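Local coordinates for MlnD (Bacillus methylotrophicus, PDB 5IL5), which forms the dehydratase domain of a trans-AT polyketide synthase linked to macrolactin, and probably removes water from beta-hydroxyacyl intermediates held on a carrier protein, at residues 34-39 with 48-53; 110-115 with 125-130; 74-79 with 211-216. All blocks are in the same frame, centred on the assembly; numbering follows the deposited sequence.

Contact 1. Residues 34-39 with 48-53; sequences PYISCN and FLINVS
Ile36 and Ile50 face each other as a non-hydrogen-bonded antiparallel pair, with Ile36 CG1 4.0 Å from Ile50 CD1. With its CG2 branch anti to the backbone N, Ile36 also reaches Phe48, packing that methyl on Phe48 CB at 3.6 Å. Farther along, Asn39 lies obliquely against the Phe48 ring, amide and ring planes 40° apart. At the other end, Val52 CG1 meets Tyr35 CD1 at 3.7 Å.

Backbone hydrogen bonds run behind these side chains. Ser37 N donates to Leu49 O (3.0 Å), and Leu49 N returns a bond to Cys38 O (3.0 Å), so Ser37 and Cys38 share one partner in a classic beta bulge. Beyond the strands, Asn51 N bonds Tyr35 O (3.0 Å), while Asn51 OD1 closes an Asx turn onto Ser53 N.

Asn39 OD1 bonds Ser41 OG, and its ND2 makes a weak bond to Ser41 O of the second subunit. Ile36 and Phe48 lean on Met84 of helix 74-86, and Val52 leans on Met77. Strand 46-50 is bonded on its other side to strand 111-117, leaving strand 36-39 outermost within this chain.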
loop_
_atom_site.group_PDB
_atom_site.type_symbol
_atom_site.label_atom_id
_atom_site.label_comp_id
_atom_site.label_asym_id
_atom_site.label_seq_id
_atom_site.Cartn_x
_atom_site.Cartn_y
_atom_site.Cartn_z
ATOM N N PRO A 34 -1.646 7.159 12.569
ATOM C CA PRO A 34 -1.126 8.519 12.802
ATOM C C PRO A 34 0.323 8.718 12.371
ATOM O O PRO A 34 0.712 9.847 12.041
ATOM C CB PRO A 34 -1.288 8.703 14.321
ATOM C CG PRO A 34 -2.177 7.585 14.797
ATOM C CD PRO A 34 -2.616 6.783 13.609
ATOM N N TYR A 35 1.140 7.663 12.378
ATOM C CA TYR A 35 2.523 7.745 11.937
ATOM C C TYR A 35 2.779 7.040 10.613
ATOM O O TYR A 35 3.902 7.110 10.108
ATOM C CB TYR A 35 3.470 7.158 12.995
ATOM C CG TYR A 35 3.208 7.573 14.427
ATOM C CD1 TYR A 35 2.915 8.889 14.758
ATOM C CD2 TYR A 35 3.312 6.650 15.458
ATOM C CE1 TYR A 35 2.697 9.262 16.070
ATOM C CE2 TYR A 35 3.100 7.017 16.769
ATOM C CZ TYR A 35 2.795 8.323 17.069
ATOM O OH TYR A 35 2.585 8.687 18.376
ATOM N N ILE A 36 1.786 6.363 10.040
ATOM C CA ILE A 36 1.948 5.626 8.786
ATOM C C ILE A 36 0.926 6.157 7.788
ATOM O O ILE A 36 -0.285 6.073 8.029
ATOM C CB ILE A 36 1.796 4.105 8.984
ATOM C CG1 ILE A 36 2.775 3.596 10.056
ATOM C CG2 ILE A 36 1.991 3.360 7.670
ATOM C CD1 ILE A 36 2.498 2.170 10.517
ATOM N N SER A 37 1.410 6.705 6.673
ATOM C CA SER A 37 0.516 7.344 5.716
ATOM C C SER A 37 -0.023 6.376 4.669
ATOM O O SER A 37 -1.185 6.494 4.266
ATOM C CB SER A 37 1.223 8.517 5.028
ATOM O OG SER A 37 2.293 8.089 4.211
ATOM N N CYS A 38 0.781 5.420 4.216
ATOM C CA CYS A 38 0.325 4.514 3.171
ATOM C C CYS A 38 1.260 3.320 3.074
ATOM O O CYS A 38 2.347 3.302 3.655
ATOM C CB CYS A 38 0.234 5.231 1.823
ATOM S SG CYS A 38 1.784 5.935 1.242
ATOM N N ASN A 39 0.815 2.325 2.305
ATOM C CA ASN A 39 1.565 1.101 2.048
ATOM C C ASN A 39 2.299 1.244 0.720
ATOM O O ASN A 39 1.677 1.522 -0.310
ATOM C CB ASN A 39 0.622 -0.102 2.034
ATOM C CG ASN A 39 1.343 -1.410 1.798
ATOM O OD1 ASN A 39 2.451 -1.442 1.257
ATOM N ND2 ASN A 39 0.733 -2.501 2.239
ATOM N N PHE A 48 6.133 0.328 4.442
ATOM C CA PHE A 48 5.176 1.410 4.614
ATOM C C PHE A 48 5.914 2.737 4.726
ATOM O O PHE A 48 7.070 2.790 5.152
ATOM C CB PHE A 48 4.320 1.228 5.877
ATOM C CG PHE A 48 3.527 -0.050 5.928
ATOM C CD1 PHE A 48 4.107 -1.234 6.346
ATOM C CD2 PHE A 48 2.180 -0.046 5.622
ATOM C CE1 PHE A 48 3.366 -2.398 6.416
ATOM C CE2 PHE A 48 1.436 -1.206 5.692
ATOM C CZ PHE A 48 2.029 -2.379 6.092
ATOM N N LEU A 49 5.225 3.813 4.351
ATOM C CA LEU A 49 5.767 5.166 4.434
ATOM C C LEU A 49 5.425 5.789 5.789
ATOM O O LEU A 49 4.254 5.836 6.180
ATOM C CB LEU A 49 5.197 6.021 3.302
ATOM C CG LEU A 49 5.908 7.326 2.945
ATOM C CD1 LEU A 49 5.450 7.760 1.571
ATOM C CD2 LEU A 49 5.666 8.427 3.952
ATOM N N ILE A 50 6.438 6.269 6.498
ATOM C CA ILE A 50 6.257 6.917 7.792
ATOM C C ILE A 50 6.183 8.423 7.580
ATOM O O ILE A 50 6.987 8.996 6.834
ATOM C CB ILE A 50 7.414 6.570 8.749
ATOM C CG1 ILE A 50 7.552 5.055 8.944
ATOM C CG2 ILE A 50 7.243 7.299 10.090
ATOM C CD1 ILE A 50 6.676 4.470 10.021
ATOM N N ASN A 51 5.257 9.083 8.273
ATOM C CA ASN A 51 5.184 10.540 8.227
ATOM C C ASN A 51 4.744 11.038 9.595
ATOM O O ASN A 51 3.580 10.877 9.971
ATOM C CB ASN A 51 4.241 11.029 7.131
ATOM C CG ASN A 51 4.192 12.539 7.054
ATOM O OD1 ASN A 51 5.107 13.226 7.534
ATOM N ND2 ASN A 51 3.156 13.070 6.406
ATOM N N VAL A 52 5.676 11.650 10.326
ATOM C CA VAL A 52 5.420 12.250 11.627
ATOM C C VAL A 52 5.624 13.760 11.602
ATOM O O VAL A 52 5.776 14.381 12.653
ATOM C CB VAL A 52 6.296 11.608 12.722
ATOM C CG1 VAL A 52 5.918 10.154 12.921
ATOM C CG2 VAL A 52 7.770 11.755 12.383
ATOM N N SER A 53 5.668 14.354 10.411
ATOM C CA SER A 53 5.855 15.793 10.286
ATOM C C SER A 53 4.840 16.560 11.132
ATOM O O SER A 53 5.207 17.439 11.920
ATOM C CB SER A 53 5.754 16.184 8.809
ATOM O OG SER A 53 5.959 17.569 8.609
#

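Contact 2. Residues 110-115 with 125-130; sequences QIRIVL and SIEKQS
Arg112 sets out with CG between its backbone N and carbonyl carbon (chi1 74°) and then runs extended to NE, while Glu127 turns CG away from its own carbonyl carbon (chi1 -50°) and also extends. The two side chains thereby meet in a salt bridge across neighbouring strands. Two of the Arg112 nitrogens, NE and NH2, converge on one oxygen: NH2 lies 2.7 Å from Glu127 OE1 and NE 3.0 Å from the same OE1. That oxygen sits at the edge of the guanidinium, near its plane, yet the carboxylate is turned 46° to the guanidinium. Val114 CG2 lies over one guanidinium face, offset toward the rim, and also touches Glu127 OE1 at 3.7 Å, so an aliphatic group flanks the bridge.

Beneath the salt bridge, Arg112 and Glu127 form a hydrogen-bonded pair, Arg112 N giving to Glu127 O and Glu127 N to Arg112 O. Val114 and Ser125 repeat the pattern two residues along, and Gln129 N extends the ladder to Gln110 O at 2.7 Å. Gln110 and Gln129 then run side by side, CG of Gln110 3.5 Å from OE1 of Gln129.

The face bearing Ile113 and Ile126 is apolar: Ile113 CD1 packs on Ile126 CG1 (3.9 Å), and Ile111 CG2 on Ile126 CG2 (3.8 Å). Ile113 rests on Ala81 and Ile126 on Gln74, both of helix 74-86. This antiparallel hairpin, with its isoleucines against helix 74-86 and the salt bridge beside Val114 on the other face, belongs to the curved sheet that wraps the helix in a hotdog fold, here the N-terminal one.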
loop_
_atom_site.group_PDB
_atom_site.type_symbol
_atom_site.label_atom_id
_atom_site.label_comp_id
_atom_site.label_asym_id
_atom_site.label_seq_id
_atom_site.Cartn_x
_atom_site.Cartn_y
_atom_site.Cartn_z
ATOM N N GLN A 110 12.357 11.477 4.125
ATOM C CA GLN A 110 11.210 10.581 4.164
ATOM C C GLN A 110 11.589 9.293 4.884
ATOM O O GLN A 110 12.643 8.710 4.616
ATOM C CB GLN A 110 10.728 10.291 2.744
ATOM C CG GLN A 110 9.261 9.901 2.635
ATOM C CD GLN A 110 8.317 11.055 2.918
ATOM O OE1 GLN A 110 7.452 10.967 3.791
ATOM N NE2 GLN A 110 8.480 12.145 2.180
ATOM N N ILE A 111 10.738 8.856 5.811
ATOM C CA ILE A 111 11.013 7.698 6.657
ATOM C C ILE A 111 10.109 6.545 6.241
ATOM O O ILE A 111 8.912 6.736 6.004
ATOM C CB ILE A 111 10.795 8.041 8.141
ATOM C CG1 ILE A 111 11.689 9.213 8.556
ATOM C CG2 ILE A 111 11.070 6.815 9.016
ATOM C CD1 ILE A 111 11.081 10.085 9.635
ATOM N N ARG A 112 10.681 5.344 6.180
ATOM C CA ARG A 112 9.952 4.138 5.816
ATOM C C ARG A 112 10.308 3.026 6.788
ATOM O O ARG A 112 11.371 3.040 7.415
ATOM C CB ARG A 112 10.296 3.673 4.403
ATOM C CG ARG A 112 11.670 3.037 4.329
ATOM C CD ARG A 112 12.108 2.762 2.924
ATOM N NE ARG A 112 13.371 2.032 2.914
ATOM C CZ ARG A 112 13.846 1.384 1.860
ATOM N NH1 ARG A 112 13.162 1.388 0.727
ATOM N NH2 ARG A 112 14.998 0.735 1.938
ATOM N N ILE A 113 9.423 2.036 6.887
ATOM C CA ILE A 113 9.679 0.838 7.674
ATOM C C ILE A 113 9.640 -0.366 6.744
ATOM O O ILE A 113 8.666 -0.556 6.005
ATOM C CB ILE A 113 8.664 0.682 8.822
ATOM C CG1 ILE A 113 8.948 -0.596 9.616
ATOM C CG2 ILE A 113 7.239 0.679 8.292
ATOM C CD1 ILE A 113 8.207 -0.671 10.932
ATOM N N VAL A 114 10.692 -1.180 6.793
ATOM C CA VAL A 114 10.792 -2.410 6.018
ATOM C C VAL A 114 10.553 -3.569 6.970
ATOM O O VAL A 114 11.091 -3.580 8.082
ATOM C CB VAL A 114 12.164 -2.534 5.333
ATOM C CG1 VAL A 114 12.251 -3.822 4.516
ATOM C CG2 VAL A 114 12.436 -1.325 4.455
ATOM N N LEU A 115 9.735 -4.527 6.546
ATOM C CA LEU A 115 9.430 -5.711 7.339
ATOM C C LEU A 115 9.778 -6.958 6.542
ATOM O O LEU A 115 9.334 -7.115 5.400
ATOM C CB LEU A 115 7.956 -5.745 7.740
ATOM C CG LEU A 115 7.446 -4.498 8.456
ATOM C CD1 LEU A 115 6.799 -3.538 7.476
ATOM C CD2 LEU A 115 6.475 -4.904 9.547
ATOM N N SER A 125 12.883 -2.828 9.940
ATOM C CA SER A 125 13.865 -1.762 9.875
ATOM C C SER A 125 13.116 -0.470 9.629
ATOM O O SER A 125 12.324 -0.381 8.686
ATOM C CB SER A 125 14.888 -1.975 8.756
ATOM O OG SER A 125 15.876 -2.921 9.112
ATOM N N ILE A 126 13.370 0.521 10.466
ATOM C CA ILE A 126 12.863 1.863 10.252
ATOM C C ILE A 126 14.031 2.655 9.692
ATOM O O ILE A 126 15.083 2.759 10.332
ATOM C CB ILE A 126 12.322 2.473 11.553
ATOM C CG1 ILE A 126 11.210 1.576 12.110
ATOM C CG2 ILE A 126 11.811 3.877 11.306
ATOM C CD1 ILE A 126 10.652 1.995 13.458
ATOM N N GLU A 127 13.853 3.210 8.498
ATOM C CA GLU A 127 14.968 3.687 7.698
ATOM C C GLU A 127 14.660 5.064 7.136
ATOM O O GLU A 127 13.501 5.476 7.044
ATOM C CB GLU A 127 15.282 2.722 6.536
ATOM C CG GLU A 127 15.423 1.250 6.932
ATOM C CD GLU A 127 15.615 0.323 5.736
ATOM O OE1 GLU A 127 15.451 0.781 4.591
ATOM O OE2 GLU A 127 15.958 -0.860 5.935
ATOM N N LYS A 128 15.722 5.785 6.786
ATOM C CA LYS A 128 15.601 6.841 5.795
ATOM C C LYS A 128 15.315 6.203 4.445
ATOM O O LYS A 128 15.974 5.236 4.055
ATOM C CB LYS A 128 16.867 7.691 5.709
ATOM C CG LYS A 128 17.172 8.577 6.913
ATOM C CD LYS A 128 18.296 9.558 6.577
ATOM C CE LYS A 128 18.611 10.482 7.743
ATOM N NZ LYS A 128 19.996 11.047 7.691
ATOM N N GLN A 129 14.335 6.747 3.728
ATOM C CA GLN A 129 14.029 6.212 2.409
ATOM C C GLN A 129 15.148 6.492 1.411
ATOM O O GLN A 129 15.373 5.693 0.498
ATOM C CB GLN A 129 12.711 6.801 1.911
ATOM C CG GLN A 129 12.224 6.175 0.638
ATOM C CD GLN A 129 10.797 6.539 0.324
ATOM O OE1 GLN A 129 10.454 7.716 0.226
ATOM N NE2 GLN A 129 9.949 5.530 0.189
ATOM N N SER A 130 15.849 7.619 1.558
ATOM C CA SER A 130 16.826 8.016 0.548
ATOM C C SER A 130 18.011 7.055 0.493
ATOM O O SER A 130 18.522 6.757 -0.594
ATOM C CB SER A 130 17.303 9.442 0.809
ATOM O OG SER A 130 17.978 9.528 2.047
#

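Contact 3. Residues 74-79 with 211-216; sequences QIEMAR and CIIKPE
Glu76, a buried carboxylate on a helix, takes two consecutive backbone N-H groups from a loop more than 130 residues away in sequence: Ile213 N lies 2.8 Å from Glu76 OE1, and Ile212 N 3.0 Å from Glu76 OE2. Neither donor lies in the carboxylate plane; Ile213 N stands 63° out of it and Ile212 N 51°. Glu76 gets there by running CG opposite its backbone N and then bending at chi2 (63°), which swings the carboxylate alongside the loop.

Arg79, one helical turn on, folds back to the same group. Bends at its chi2 and chi3 bring the guanidinium edge to the carboxylate, where Arg79 NE bonds Glu76 OE1 at 2.9 Å and NH2 completes the salt bridge at OE2. Arg79 NE and Ile213 N reach OE1 from opposite faces of its plane, so the oxygen is held between helix and loop. OE2 has a further partner in His33 NE2. The carboxylate is thus gripped on both oxygens, which should fix its rotation and satisfy its buried polar atoms.

The apolar parts fill in around this. Ile212 lies over one face of the Arg79 guanidinium, though the modelled spacing is doubtful in detail. The Ile213 side chain runs antiparallel to that of Glu76, beside it, and its CD1 meets Ile75 CG2 at 4.1 Å. Ile213 and Arg79 also touch Ile245 of strand 239-245.

Lys214 occupies the N-cap position of helix 215-229, so the gripped loop leads straight into that helix. The contact joins the two halves of the double-hotdog fold of polyketide synthase dehydratases, whose active site lies between those halves.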
loop_
_atom_site.group_PDB
_atom_site.type_symbol
_atom_site.label_atom_id
_atom_site.label_comp_id
_atom_site.label_asym_id
_atom_site.label_seq_id
_atom_site.Cartn_x
_atom_site.Cartn_y
_atom_site.Cartn_z
ATOM N N GLN A 74 8.755 4.738 18.074
ATOM C CA GLN A 74 9.009 3.882 16.926
ATOM C C GLN A 74 8.490 2.471 17.154
ATOM O O GLN A 74 8.191 1.757 16.190
ATOM C CB GLN A 74 10.504 3.877 16.648
ATOM C CG GLN A 74 10.980 5.222 16.178
ATOM C CD GLN A 74 12.480 5.352 16.192
ATOM O OE1 GLN A 74 13.177 4.770 15.366
ATOM N NE2 GLN A 74 12.988 6.141 17.127
ATOM N N ILE A 75 8.386 2.042 18.414
ATOM C CA ILE A 75 7.789 0.741 18.696
ATOM C C ILE A 75 6.357 0.703 18.183
ATOM O O ILE A 75 5.917 -0.301 17.606
ATOM C CB ILE A 75 7.855 0.421 20.202
ATOM C CG1 ILE A 75 9.303 0.417 20.709
ATOM C CG2 ILE A 75 7.205 -0.929 20.463
ATOM C CD1 ILE A 75 9.423 0.205 22.221
ATOM N N GLU A 76 5.606 1.788 18.384
ATOM C CA GLU A 76 4.259 1.874 17.821
ATOM C C GLU A 76 4.290 1.779 16.297
ATOM O O GLU A 76 3.438 1.117 15.695
ATOM C CB GLU A 76 3.584 3.166 18.285
ATOM C CG GLU A 76 2.183 3.401 17.726
ATOM C CD GLU A 76 1.187 2.352 18.161
ATOM O OE1 GLU A 76 1.466 1.628 19.139
ATOM O OE2 GLU A 76 0.112 2.274 17.529
ATOM N N MET A 77 5.263 2.430 15.654
ATOM C CA MET A 77 5.393 2.303 14.203
ATOM C C MET A 77 5.554 0.844 13.799
ATOM O O MET A 77 4.891 0.361 12.874
ATOM C CB MET A 77 6.590 3.112 13.694
ATOM C CG MET A 77 6.465 4.613 13.812
ATOM S SD MET A 77 8.019 5.469 13.481
ATOM C CE MET A 77 7.536 7.122 13.917
ATOM N N ALA A 78 6.437 0.124 14.484
ATOM C CA ALA A 78 6.646 -1.281 14.160
ATOM C C ALA A 78 5.407 -2.108 14.477
ATOM O O ALA A 78 5.007 -2.972 13.686
ATOM C CB ALA A 78 7.862 -1.807 14.918
ATOM N N ARG A 79 4.789 -1.861 15.634
ATOM C CA ARG A 79 3.607 -2.623 16.010
ATOM C C ARG A 79 2.488 -2.416 15.006
ATOM O O ARG A 79 1.810 -3.373 14.619
ATOM C CB ARG A 79 3.144 -2.221 17.406
ATOM C CG ARG A 79 1.897 -2.955 17.876
ATOM C CD ARG A 79 1.027 -2.091 18.748
ATOM N NE ARG A 79 0.523 -0.908 18.062
ATOM C CZ ARG A 79 -0.446 -0.925 17.151
ATOM N NH1 ARG A 79 -1.026 -2.066 16.801
ATOM N NH2 ARG A 79 -0.846 0.204 16.588
ATOM N N CYS A 211 -3.382 5.166 17.631
ATOM C CA CYS A 211 -2.226 4.801 18.449
ATOM C C CYS A 211 -2.647 3.813 19.526
ATOM O O CYS A 211 -3.426 4.156 20.419
ATOM C CB CYS A 211 -1.597 6.036 19.088
ATOM S SG CYS A 211 -0.385 6.888 18.075
ATOM N N ILE A 212 -2.141 2.579 19.434
ATOM C CA ILE A 212 -2.278 1.638 20.539
ATOM C C ILE A 212 -1.382 2.068 21.688
ATOM O O ILE A 212 -1.814 2.162 22.843
ATOM C CB ILE A 212 -1.928 0.214 20.075
ATOM C CG1 ILE A 212 -2.868 -0.249 18.959
ATOM C CG2 ILE A 212 -1.946 -0.744 21.244
ATOM C CD1 ILE A 212 -4.300 -0.427 19.352
ATOM N N ILE A 213 -0.129 2.371 21.375
ATOM C CA ILE A 213 0.843 2.854 22.342
ATOM C C ILE A 213 0.881 4.367 22.209
ATOM O O ILE A 213 1.450 4.896 21.249
ATOM C CB ILE A 213 2.227 2.238 22.105
ATOM C CG1 ILE A 213 2.168 0.716 22.276
ATOM C CG2 ILE A 213 3.259 2.862 23.031
ATOM C CD1 ILE A 213 3.475 -0.002 21.960
ATOM N N LYS A 214 0.288 5.071 23.169
ATOM C CA LYS A 214 0.208 6.517 23.055
ATOM C C LYS A 214 1.593 7.139 23.202
ATOM O O LYS A 214 2.411 6.659 23.991
ATOM C CB LYS A 214 -0.733 7.122 24.088
ATOM C CG LYS A 214 -2.190 6.832 23.842
ATOM C CD LYS A 214 -3.050 7.643 24.783
ATOM C CE LYS A 214 -4.521 7.374 24.553
ATOM N NZ LYS A 214 -5.387 8.029 25.575
ATOM N N PRO A 215 1.888 8.211 22.461
ATOM C CA PRO A 215 3.247 8.769 22.529
ATOM C C PRO A 215 3.645 9.211 23.928
ATOM O O PRO A 215 4.774 8.940 24.357
ATOM C CB PRO A 215 3.185 9.947 21.541
ATOM C CG PRO A 215 1.749 10.290 21.445
ATOM C CD PRO A 215 1.026 8.991 21.556
ATOM N N GLU A 216 2.744 9.873 24.662
ATOM C CA GLU A 216 3.106 10.360 25.988
ATOM C C GLU A 216 3.249 9.224 26.991
ATOM O O GLU A 216 4.053 9.330 27.924
ATOM C CB GLU A 216 2.099 11.401 26.485
ATOM C CG GLU A 216 0.741 10.882 26.947
ATOM C CD GLU A 216 -0.196 10.558 25.808
ATOM O OE1 GLU A 216 0.185 10.759 24.636
ATOM O OE2 GLU A 216 -1.329 10.120 26.094
#

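Overall arrangement
Contacts 1 and 2 belong to one run of antiparallel strands: 46-50 and 111-117 are neighbours, joined by Ile50 N to Ile111 O and Phe48 O to Ile113 N. Both lie toward the periphery, their centres about 17 and 18 Å from the chain's centre, and rest on backbone ladders with an apolar face turned to helix 74-86. Contact 3 is buried about 7 Å from that centre and uses the same helix differently, binding a loop of the C-terminal hotdog through a carboxylate. Met77 of contact 3 also reaches Ile50 of contact 1. The salt bridge of contact 2 spans neighbouring strands; that of contact 3 stays within one helix and serves the grip between hotdog halves.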